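Local coordinates for protein N6 adenine specific DNA methylase (Encephalitozoon cuniculi, PDB 3Q87) that probably transfers methyl groups from S-adenosylmethionine to the translation termination factor eRF1, acting as the catalytic subunit of a complex with Trm112, at residues L17-L22 with I145-K150. Numbering follows the deposited sequence.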
loop_
_atom_site.group_PDB
_atom_site.type_symbol
_atom_site.label_atom_id
_atom_site.label_comp_id
_atom_site.label_asym_id
_atom_site.label_seq_id
_atom_site.Cartn_x
_atom_site.Cartn_y
_atom_site.Cartn_z
ATOM N N LEU B 17 9.791 14.640 -1.572
ATOM C CA LEU B 17 8.487 14.311 -2.151
ATOM C C LEU B 17 7.722 15.586 -2.451
ATOM O O LEU B 17 7.027 15.699 -3.464
ATOM C CB LEU B 17 7.666 13.437 -1.196
ATOM C CG LEU B 17 8.178 12.002 -0.988
ATOM C CD1 LEU B 17 7.454 11.336 0.157
ATOM C CD2 LEU B 17 8.030 11.181 -2.264
ATOM N N GLU B 18 7.855 16.551 -1.558
ATOM C CA GLU B 18 7.148 17.805 -1.716
ATOM C C GLU B 18 7.578 18.523 -2.996
ATOM O O GLU B 18 6.744 19.070 -3.719
ATOM C CB GLU B 18 7.367 18.696 -0.490
ATOM C CG GLU B 18 6.455 19.900 -0.453
ATOM C CD GLU B 18 4.993 19.513 -0.482
ATOM O OE1 GLU B 18 4.652 18.397 -0.021
ATOM O OE2 GLU B 18 4.178 20.332 -0.967
ATOM N N ARG B 19 8.875 18.503 -3.281
ATOM C CA ARG B 19 9.410 19.231 -4.424
ATOM C C ARG B 19 9.034 18.548 -5.728
ATOM O O ARG B 19 8.871 19.211 -6.753
ATOM C CB ARG B 19 10.930 19.387 -4.317
ATOM C CG ARG B 19 11.367 20.047 -3.019
ATOM C CD ARG B 19 12.850 20.390 -3.014
ATOM N NE ARG B 19 13.475 20.024 -1.745
ATOM C CZ ARG B 19 14.318 19.002 -1.593
ATOM N NH1 ARG B 19 14.656 18.247 -2.636
ATOM N NH2 ARG B 19 14.832 18.738 -0.398
ATOM N N GLU B 20 8.896 17.224 -5.677
ATOM C CA GLU B 20 8.462 16.442 -6.829
ATOM C C GLU B 20 7.020 16.757 -7.212
ATOM O O GLU B 20 6.648 16.650 -8.370
ATOM C CB GLU B 20 8.583 14.946 -6.532
ATOM C CG GLU B 20 9.996 14.435 -6.448
ATOM C CD GLU B 20 10.653 14.374 -7.803
ATOM O OE1 GLU B 20 10.817 13.251 -8.329
ATOM O OE2 GLU B 20 10.989 15.447 -8.348
ATOM N N GLY B 21 6.202 17.117 -6.230
ATOM C CA GLY B 21 4.804 17.392 -6.491
ATOM C C GLY B 21 3.984 16.205 -6.997
ATOM O O GLY B 21 3.173 16.357 -7.916
ATOM N N LEU B 22 4.182 15.029 -6.398
ATOM C CA LEU B 22 3.374 13.852 -6.727
ATOM C C LEU B 22 1.894 14.161 -6.632
ATOM O O LEU B 22 1.423 14.664 -5.620
ATOM C CB LEU B 22 3.691 12.683 -5.794
ATOM C CG LEU B 22 5.010 11.962 -6.024
ATOM C CD1 LEU B 22 5.088 10.737 -5.116
ATOM C CD2 LEU B 22 5.173 11.561 -7.493
ATOM N N ILE B 145 19.970 10.155 -7.459
ATOM C CA ILE B 145 19.941 10.574 -6.067
ATOM C C ILE B 145 19.270 11.933 -5.965
ATOM O O ILE B 145 19.884 12.959 -6.243
ATOM C CB ILE B 145 21.357 10.641 -5.485
ATOM C CG1 ILE B 145 21.967 9.241 -5.458
ATOM C CG2 ILE B 145 21.341 11.245 -4.089
ATOM C CD1 ILE B 145 23.340 9.185 -4.813
ATOM N N LEU B 146 18.001 11.934 -5.569
ATOM C CA LEU B 146 17.217 13.162 -5.517
ATOM C C LEU B 146 17.787 14.176 -4.537
ATOM O O LEU B 146 17.782 15.376 -4.799
ATOM C CB LEU B 146 15.763 12.857 -5.137
ATOM C CG LEU B 146 14.717 12.939 -6.240
ATOM C CD1 LEU B 146 13.327 13.054 -5.628
ATOM C CD2 LEU B 146 14.994 14.134 -7.105
ATOM N N LYS B 147 18.262 13.695 -3.398
ATOM C CA LYS B 147 18.717 14.595 -2.353
ATOM C C LYS B 147 19.692 13.927 -1.411
ATOM O O LYS B 147 19.550 12.754 -1.085
ATOM C CB LYS B 147 17.533 15.154 -1.558
ATOM C CG LYS B 147 17.965 15.871 -0.291
ATOM C CD LYS B 147 17.139 17.116 -0.044
ATOM C CE LYS B 147 17.962 18.170 0.705
ATOM N NZ LYS B 147 17.370 19.541 0.632
ATOM N N VAL B 148 20.701 14.685 -1.000
ATOM C CA VAL B 148 21.641 14.238 0.011
ATOM C C VAL B 148 21.576 15.231 1.158
ATOM O O VAL B 148 21.459 16.430 0.934
ATOM C CB VAL B 148 23.075 14.181 -0.527
ATOM C CG1 VAL B 148 23.984 13.518 0.494
ATOM C CG2 VAL B 148 23.108 13.421 -1.835
ATOM N N ARG B 149 21.625 14.732 2.386
ATOM C CA ARG B 149 21.488 15.603 3.541
ATOM C C ARG B 149 22.116 14.951 4.762
ATOM O O ARG B 149 21.812 13.804 5.096
ATOM C CB ARG B 149 20.015 15.936 3.792
ATOM C CG ARG B 149 19.782 16.982 4.870
ATOM C CD ARG B 149 18.307 17.172 5.152
ATOM N NE ARG B 149 17.621 17.884 4.073
ATOM C CZ ARG B 149 16.330 18.214 4.086
ATOM N NH1 ARG B 149 15.563 17.893 5.119
ATOM N NH2 ARG B 149 15.797 18.867 3.060
ATOM N N LYS B 150 23.021 15.678 5.405
ATOM C CA LYS B 150 23.607 15.225 6.660
ATOM C C LYS B 150 22.627 15.561 7.771
ATOM O O LYS B 150 22.120 16.679 7.834
ATOM C CB LYS B 150 24.950 15.927 6.923
ATOM C CG LYS B 150 25.598 15.569 8.266
ATOM C CD LYS B 150 26.457 14.318 8.156
ATOM C CE LYS B 150 26.563 13.573 9.487
ATOM N NZ LYS B 150 27.176 12.216 9.312
#
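Glu20 and Leu146 approach one another from opposite directions, and the leucine meets the whole outer part of the glutamate. The CD1 methyl of Leu146 lies against CG, CD and OE1 of Glu20 alike, 3.7 Å from each. A bend at chi2 (-72°) turns the Glu20 carboxylate so that OE1 also serves Lys160, in a salt bridge, and the hydroxyl of Tyr120, in a hydrogen bond; Leu146 packs on both of these residues as well. The contact joins the C-terminal end of helix 8-20, where Gly21 leaves the helical path with positive phi, to the edge strand 142-150 of the mixed, Rossmann-like methyltransferase sheet. That strand is antiparallel to 155-162 and bonds to it through backbone pairs such as Arg149 with Val156. Further along the surface three basic side chains converge. Arg19 and Lys147 cross at about a right angle, but the terminal NH2 of Arg19 is modelled too near the lysine chain for that approach to be more than doubtful. As modelled, and tentatively for the same reason, Arg149 NH2 lies at the edge of the Arg19 guanidinium, in its plane, 3.6 Å from Arg19 NH2. Such a cluster of like charges would be expected to repel, but Arg149 NH1 is salt-bridged to Asp15, about one helical turn before Arg19, which probably offsets part of the cost.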